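Local coordinates for protein putative branched-chain amino acid ABC transporter (Rhodospirillum rubrum ATCC 11170, PDB 3HUT) that probably binds branched-chain amino acids or related ligands outside the cytoplasm and delivers them to an ABC transporter, at residues D55-A60 / S85-S90; L49-R54 / R65-D70. All coordinates share one frame; numbering follows the deposited sequence.

From the N terminus, strand 46-52 runs along the outer border of the parallel sheet of one lobe and ends in a turn that leads into helix 57-69. Contact 2 (49-54 with 65-70) closes the short loop made by this turn and helix, laying the far end of the helix against the strand. The chain then passes through strand 73-78 into helix 82-95, and contact 1 (55-60 with 85-90) closes a wider loop by setting the first turn of helix 57-69 beside that helix. The two loops cross, because their segments alternate in sequence. Helix 57-69 serves both: in contact 2 its end packs on the edge strand, in contact 1 its start packs on helix 82-95.

Contact 1 (D55-A60 / S85-S90); sequences DDADQA and SMAAGS
Two helices of the Rossmann-like lobe, 57-69 and 82-95, lie side by side against its parallel sheet, and four alanines meet where the helices come close here. Ala57 CB meets Ala87 CB at 4.0 Å. Three residues on in the first helix, and on the more buried side, Ala60 CB lies 4.2 Å from Ala88 CB, and the same methyl of Ala88 sits 3.9 Å from Ala60 O, so it packs on backbone as well as on side chain. The CB bonds of Ala60 and Ala87 point toward the opposing helix. With nothing beyond CB, these residues let the backbones come close, and the CA atoms of Ala60 and Ala88 are 5.5 Å apart. On the sheet side Ala60 and Ala88 both touch Glu10 of strand 5-11; Ala87 also touches Arg61 of helix 57-69.

The start of helix 57-69 is fixed by Asp56 at the N-cap. Its CG stands anti to the backbone N (chi1 -180°), which places OD1 to accept from Gln59 N at 2.9 Å through the anti lone pair, with an N-H...O angle of 152°. Aspartate suits this place because its short carboxylate takes up an amide proton of the first turn, and its negative charge probably also interacts well with the helix dipole. Between 55-60 and 85-90 the contact is van der Waals packing without a hydrogen bond, and the close approach probably relies on the small alanines.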
ATOM      1  N   ASP A  55     -17.062   8.852   2.920  1.00 12.38           N
ATOM      2  CA  ASP A  55     -16.875   7.406   2.824  1.00 11.87           C
ATOM      3  C   ASP A  55     -18.249   6.767   2.670  1.00 12.47           C
ATOM      4  O   ASP A  55     -18.532   5.708   3.232  1.00 12.10           O
ATOM      5  CB  ASP A  55     -16.171   6.848   4.066  1.00 12.28           C
ATOM      6  CG  ASP A  55     -15.682   5.421   3.859  1.00 15.41           C
ATOM      7  OD1 ASP A  55     -15.182   5.134   2.751  1.00 16.25           O
ATOM      8  OD2 ASP A  55     -15.777   4.591   4.791  1.00 15.70           O
ATOM      9  N   ASP A  56     -19.100   7.441   1.903  1.00 13.01           N
ATOM     10  CA  ASP A  56     -20.463   6.981   1.648  1.00 14.01           C
ATOM     11  C   ASP A  56     -20.649   6.733   0.154  1.00 13.63           C
ATOM     12  O   ASP A  56     -20.437   7.627  -0.663  1.00 11.73           O
ATOM     13  CB  ASP A  56     -21.451   8.044   2.142  1.00 15.07           C
ATOM     14  CG  ASP A  56     -22.894   7.648   1.928  1.00 18.05           C
ATOM     15  OD1 ASP A  56     -23.390   7.768   0.788  1.00 18.74           O
ATOM     16  OD2 ASP A  56     -23.528   7.204   2.906  1.00 20.15           O
ATOM     17  N   ALA A  57     -21.045   5.513  -0.198  1.00 14.39           N
ATOM     18  CA  ALA A  57     -21.231   5.144  -1.596  1.00 13.94           C
ATOM     19  C   ALA A  57     -22.156   6.083  -2.363  1.00 13.79           C
ATOM     20  O   ALA A  57     -21.811   6.545  -3.452  1.00 12.72           O
ATOM     21  CB  ALA A  57     -21.741   3.712  -1.692  1.00 14.27           C
ATOM     22  N   ASP A  58     -23.328   6.374  -1.805  1.00 13.28           N
ATOM     23  CA  ASP A  58     -24.266   7.258  -2.488  1.00 15.00           C
ATOM     24  C   ASP A  58     -23.713   8.664  -2.663  1.00 13.58           C
ATOM     25  O   ASP A  58     -23.953   9.305  -3.682  1.00 12.50           O
ATOM     26  CB  ASP A  58     -25.603   7.314  -1.741  1.00 19.04           C
ATOM     27  CG  ASP A  58     -26.344   5.992  -1.779  1.00 22.71           C
ATOM     28  OD1 ASP A  58     -26.418   5.386  -2.869  1.00 24.15           O
ATOM     29  OD2 ASP A  58     -26.858   5.563  -0.725  1.00 26.14           O
ATOM     30  N   GLN A  59     -22.971   9.147  -1.672  1.00 13.59           N
ATOM     31  CA  GLN A  59     -22.399  10.486  -1.766  1.00 13.83           C
ATOM     32  C   GLN A  59     -21.318  10.494  -2.846  1.00 12.70           C
ATOM     33  O   GLN A  59     -21.192  11.453  -3.606  1.00 11.48           O
ATOM     34  CB  GLN A  59     -21.795  10.902  -0.423  1.00 15.49           C
ATOM     35  CG  GLN A  59     -21.291  12.337  -0.381  1.00 18.22           C
ATOM     36  CD  GLN A  59     -22.367  13.344  -0.744  1.00 22.77           C
ATOM     37  OE1 GLN A  59     -22.397  13.865  -1.854  1.00 24.34           O
ATOM     38  NE2 GLN A  59     -23.263  13.612   0.194  1.00 24.11           N
ATOM     39  N   ALA A  60     -20.552   9.410  -2.909  1.00 11.61           N
ATOM     40  CA  ALA A  60     -19.483   9.279  -3.892  1.00 10.94           C
ATOM     41  C   ALA A  60     -20.067   9.281  -5.302  1.00 10.44           C
ATOM     42  O   ALA A  60     -19.456   9.794  -6.245  1.00  9.06           O
ATOM     43  CB  ALA A  60     -18.714   7.987  -3.646  1.00 10.47           C
ATOM     44  N   SER A  85     -14.592   3.683  -3.597  1.00  9.05           N
ATOM     45  CA  SER A  85     -13.853   3.929  -4.828  1.00  8.90           C
ATOM     46  C   SER A  85     -14.522   3.208  -5.988  1.00  8.30           C
ATOM     47  O   SER A  85     -14.589   3.726  -7.100  1.00  9.19           O
ATOM     48  CB  SER A  85     -12.405   3.455  -4.684  1.00  8.24           C
ATOM     49  OG  SER A  85     -11.723   4.230  -3.712  1.00  8.07           O
HETATM   50  N   MSE A  86     -15.034   2.014  -5.722  1.00  9.70           N
HETATM   51  CA  MSE A  86     -15.698   1.233  -6.759  1.00 13.39           C
HETATM   52  C   MSE A  86     -17.059   1.821  -7.128  1.00 12.20           C
HETATM   53  O   MSE A  86     -17.422   1.860  -8.298  1.00 10.85           O
HETATM   54  CB  MSE A  86     -15.836  -0.217  -6.301  1.00 17.21           C
HETATM   55  CG  MSE A  86     -14.489  -0.908  -6.152  1.00 22.28           C
HETATM   56 SE   MSE A  86     -14.598  -2.701  -5.447  1.00 34.44          SE
HETATM   57  CE  MSE A  86     -15.361  -3.587  -6.984  1.00 27.98           C
ATOM     58  N   ALA A  87     -17.805   2.279  -6.127  1.00 12.76           N
ATOM     59  CA  ALA A  87     -19.111   2.888  -6.370  1.00 11.21           C
ATOM     60  C   ALA A  87     -18.946   4.049  -7.351  1.00 12.41           C
ATOM     61  O   ALA A  87     -19.675   4.159  -8.335  1.00 12.17           O
ATOM     62  CB  ALA A  87     -19.703   3.390  -5.065  1.00 12.73           C
ATOM     63  N   ALA A  88     -17.980   4.921  -7.081  1.00 11.16           N
ATOM     64  CA  ALA A  88     -17.733   6.052  -7.964  1.00 10.53           C
ATOM     65  C   ALA A  88     -17.062   5.555  -9.245  1.00  9.78           C
ATOM     66  O   ALA A  88     -17.310   6.076 -10.334  1.00  8.91           O
ATOM     67  CB  ALA A  88     -16.844   7.074  -7.263  1.00  7.40           C
ATOM     68  N   GLY A  89     -16.219   4.536  -9.103  1.00  9.47           N
ATOM     69  CA  GLY A  89     -15.515   3.983 -10.247  1.00  9.91           C
ATOM     70  C   GLY A  89     -16.424   3.525 -11.377  1.00 11.04           C
ATOM     71  O   GLY A  89     -16.098   3.707 -12.551  1.00 11.46           O
ATOM     72  N   SER A  90     -17.565   2.938 -11.030  1.00 10.24           N
ATOM     73  CA  SER A  90     -18.506   2.455 -12.038  1.00 11.50           C
ATOM     74  C   SER A  90     -18.955   3.589 -12.953  1.00 10.31           C
ATOM     75  O   SER A  90     -19.094   3.408 -14.166  1.00 10.72           O
ATOM     76  CB  SER A  90     -19.719   1.815 -11.359  1.00 13.71           C
ATOM     77  OG  SER A  90     -19.313   0.721 -10.554  1.00 15.38           O
TER

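Contact 2 (L49-R54 / R65-D70); sequences LYADSR and RAFVDD
Apolar packing of a helix on a sheet joins Phe67, near the C-terminal end of helix 57-69, to Leu49 and Ala51 of strand 46-52, the strand at one border of the parallel sheet. Leu49 and Ala51 are alternate residues on one strand, so both point their CB toward the helix, whereas Tyr50 between them turns to the other side and touches helix 18-37. Leu49 has CG anti to its own N (chi1 -172°), and its CD2 methyl comes to the edge of the Phe67 ring, in the ring plane, 3.5 Å from CE1. Phe67 CG is anti to the carbonyl carbon (chi1 -75°), which carries the ring down to the strand. There Phe67 CZ lies 3.9 Å from Ala51 CB and 3.6 Å from Leu49 O. The small alanine lets the ring tip approach the backbone, while the branched leucine flanks it. Tyr92 of helix 82-95 also touches Phe67. An alanine in place of Phe67 would remove the whole ring and would probably open a gap above the strand, with Leu49 CD2 and Ala51 CB losing their partner on the helix. At the end of the strand, Asp52 OD1 accepts from Arg54 N at 2.9 Å, an Asx turn that helps lead the chain toward the helix. Packing the helix after a parallel strand back over that strand is typical of the beta-alpha-beta crossovers of Rossmann-like periplasmic binding protein lobes.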
ATOM      1  N   LEU A  49      -9.772  20.144  -6.889  1.00  8.33           N
ATOM      2  CA  LEU A  49     -11.098  20.413  -6.364  1.00  9.22           C
ATOM      3  C   LEU A  49     -11.451  19.218  -5.482  1.00  9.99           C
ATOM      4  O   LEU A  49     -11.654  18.105  -5.972  1.00 10.30           O
ATOM      5  CB  LEU A  49     -12.100  20.544  -7.514  1.00 12.16           C
ATOM      6  CG  LEU A  49     -13.519  21.019  -7.188  1.00 15.87           C
ATOM      7  CD1 LEU A  49     -14.249  21.369  -8.489  1.00 18.57           C
ATOM      8  CD2 LEU A  49     -14.264  19.947  -6.418  1.00 21.09           C
ATOM      9  N   TYR A  50     -11.499  19.452  -4.178  1.00  9.32           N
ATOM     10  CA  TYR A  50     -11.823  18.406  -3.216  1.00  9.69           C
ATOM     11  C   TYR A  50     -13.324  18.284  -2.994  1.00  9.66           C
ATOM     12  O   TYR A  50     -14.062  19.260  -3.122  1.00  8.14           O
ATOM     13  CB  TYR A  50     -11.164  18.715  -1.873  1.00 10.06           C
ATOM     14  CG  TYR A  50      -9.659  18.703  -1.909  1.00  8.75           C
ATOM     15  CD1 TYR A  50      -8.951  17.511  -1.776  1.00 10.14           C
ATOM     16  CD2 TYR A  50      -8.942  19.884  -2.081  1.00 10.42           C
ATOM     17  CE1 TYR A  50      -7.560  17.496  -1.810  1.00 10.08           C
ATOM     18  CE2 TYR A  50      -7.548  19.882  -2.118  1.00 10.07           C
ATOM     19  CZ  TYR A  50      -6.865  18.680  -1.980  1.00 10.57           C
ATOM     20  OH  TYR A  50      -5.487  18.670  -1.990  1.00 10.70           O
ATOM     21  N   ALA A  51     -13.764  17.079  -2.651  1.00  9.55           N
ATOM     22  CA  ALA A  51     -15.175  16.825  -2.371  1.00 10.59           C
ATOM     23  C   ALA A  51     -15.257  15.808  -1.236  1.00 10.44           C
ATOM     24  O   ALA A  51     -14.631  14.744  -1.301  1.00  9.65           O
ATOM     25  CB  ALA A  51     -15.879  16.290  -3.616  1.00  9.75           C
ATOM     26  N   ASP A  52     -16.014  16.144  -0.195  1.00  8.76           N
ATOM     27  CA  ASP A  52     -16.180  15.260   0.957  1.00 10.17           C
ATOM     28  C   ASP A  52     -17.126  14.107   0.626  1.00 10.70           C
ATOM     29  O   ASP A  52     -18.340  14.286   0.554  1.00 10.16           O
ATOM     30  CB  ASP A  52     -16.727  16.057   2.148  1.00 11.46           C
ATOM     31  CG  ASP A  52     -16.850  15.222   3.414  1.00 11.35           C
ATOM     32  OD1 ASP A  52     -16.464  14.031   3.407  1.00 10.28           O
ATOM     33  OD2 ASP A  52     -17.336  15.768   4.424  1.00 10.77           O
ATOM     34  N   SER A  53     -16.566  12.920   0.429  1.00  9.08           N
ATOM     35  CA  SER A  53     -17.365  11.747   0.103  1.00 10.95           C
ATOM     36  C   SER A  53     -18.006  11.110   1.339  1.00 10.99           C
ATOM     37  O   SER A  53     -18.927  10.302   1.217  1.00 11.53           O
ATOM     38  CB  SER A  53     -16.497  10.697  -0.584  1.00 11.22           C
ATOM     39  OG  SER A  53     -15.621  10.096   0.358  1.00 12.65           O
ATOM     40  N   ARG A  54     -17.502  11.465   2.519  1.00 10.90           N
ATOM     41  CA  ARG A  54     -17.999  10.921   3.784  1.00 12.39           C
ATOM     42  C   ARG A  54     -17.862   9.401   3.830  1.00 12.52           C
ATOM     43  O   ARG A  54     -18.457   8.743   4.687  1.00 11.94           O
ATOM     44  CB  ARG A  54     -19.471  11.293   3.991  1.00 13.72           C
ATOM     45  CG  ARG A  54     -19.761  12.782   3.933  1.00 17.50           C
ATOM     46  CD  ARG A  54     -20.975  13.126   4.784  1.00 21.75           C
ATOM     47  NE  ARG A  54     -22.147  12.330   4.429  1.00 22.97           N
ATOM     48  CZ  ARG A  54     -22.851  12.497   3.317  1.00 24.57           C
ATOM     49  NH1 ARG A  54     -22.502  13.438   2.451  1.00 25.02           N
ATOM     50  NH2 ARG A  54     -23.903  11.728   3.074  1.00 24.85           N
ATOM     51  N   ARG A  65     -20.771  12.117 -10.528  1.00 13.59           N
ATOM     52  CA  ARG A  65     -21.600  12.721 -11.564  1.00 14.44           C
ATOM     53  C   ARG A  65     -21.164  14.179 -11.723  1.00 13.28           C
ATOM     54  O   ARG A  65     -21.032  14.682 -12.837  1.00 11.61           O
ATOM     55  CB  ARG A  65     -23.077  12.705 -11.149  1.00 18.77           C
ATOM     56  CG  ARG A  65     -23.406  13.877 -10.226  1.00 27.15           C
ATOM     57  CD  ARG A  65     -24.778  13.861  -9.595  1.00 31.81           C
ATOM     58  NE  ARG A  65     -24.830  14.832  -8.502  1.00 34.47           N
ATOM     59  CZ  ARG A  65     -24.578  16.133  -8.635  1.00 36.70           C
ATOM     60  NH1 ARG A  65     -24.257  16.631  -9.824  1.00 37.68           N
ATOM     61  NH2 ARG A  65     -24.644  16.938  -7.579  1.00 34.88           N
ATOM     62  N   ALA A  66     -20.953  14.850 -10.591  1.00 12.00           N
ATOM     63  CA  ALA A  66     -20.558  16.253 -10.573  1.00 11.83           C
ATOM     64  C   ALA A  66     -19.230  16.501 -11.289  1.00 12.30           C
ATOM     65  O   ALA A  66     -19.119  17.430 -12.089  1.00 11.64           O
ATOM     66  CB  ALA A  66     -20.482  16.757  -9.124  1.00 11.92           C
ATOM     67  N   PHE A  67     -18.222  15.681 -10.994  1.00 10.85           N
ATOM     68  CA  PHE A  67     -16.922  15.831 -11.641  1.00 10.54           C
ATOM     69  C   PHE A  67     -17.028  15.566 -13.141  1.00 11.09           C
ATOM     70  O   PHE A  67     -16.402  16.251 -13.951  1.00 12.02           O
ATOM     71  CB  PHE A  67     -15.894  14.863 -11.048  1.00  7.68           C
ATOM     72  CG  PHE A  67     -15.391  15.252  -9.683  1.00  9.30           C
ATOM     73  CD1 PHE A  67     -15.316  16.587  -9.300  1.00  7.91           C
ATOM     74  CD2 PHE A  67     -14.932  14.276  -8.801  1.00  9.09           C
ATOM     75  CE1 PHE A  67     -14.789  16.942  -8.056  1.00  9.05           C
ATOM     76  CE2 PHE A  67     -14.404  14.621  -7.558  1.00 10.08           C
ATOM     77  CZ  PHE A  67     -14.332  15.953  -7.183  1.00  8.54           C
ATOM     78  N   VAL A  68     -17.812  14.557 -13.504  1.00 11.77           N
ATOM     79  CA  VAL A  68     -17.998  14.196 -14.906  1.00 12.04           C
ATOM     80  C   VAL A  68     -18.650  15.351 -15.665  1.00 13.48           C
ATOM     81  O   VAL A  68     -18.269  15.664 -16.795  1.00 12.11           O
ATOM     82  CB  VAL A  68     -18.872  12.918 -15.031  1.00 10.84           C
ATOM     83  CG1 VAL A  68     -19.312  12.704 -16.488  1.00  8.40           C
ATOM     84  CG2 VAL A  68     -18.080  11.707 -14.539  1.00 10.38           C
ATOM     85  N   ASP A  69     -19.618  15.995 -15.021  1.00 14.76           N
ATOM     86  CA  ASP A  69     -20.339  17.115 -15.613  1.00 16.39           C
ATOM     87  C   ASP A  69     -19.540  18.408 -15.723  1.00 15.98           C
ATOM     88  O   ASP A  69     -19.962  19.337 -16.411  1.00 15.71           O
ATOM     89  CB  ASP A  69     -21.628  17.379 -14.830  1.00 20.00           C
ATOM     90  CG  ASP A  69     -22.829  16.702 -15.450  1.00 24.32           C
ATOM     91  OD1 ASP A  69     -23.211  17.097 -16.572  1.00 28.99           O
ATOM     92  OD2 ASP A  69     -23.390  15.780 -14.823  1.00 27.40           O
ATOM     93  N   ASP A  70     -18.400  18.483 -15.039  1.00 14.71           N
ATOM     94  CA  ASP A  70     -17.561  19.676 -15.115  1.00 15.27           C
ATOM     95  C   ASP A  70     -16.439  19.401 -16.116  1.00 16.05           C
ATOM     96  O   ASP A  70     -15.455  18.740 -15.790  1.00 14.17           O
ATOM     97  CB  ASP A  70     -16.951  20.006 -13.752  1.00 15.74           C
ATOM     98  CG  ASP A  70     -16.198  21.324 -13.758  1.00 16.45           C
ATOM     99  OD1 ASP A  70     -15.777  21.771 -14.848  1.00 14.44           O
ATOM    100  OD2 ASP A  70     -16.016  21.910 -12.671  1.00 17.23           O
TER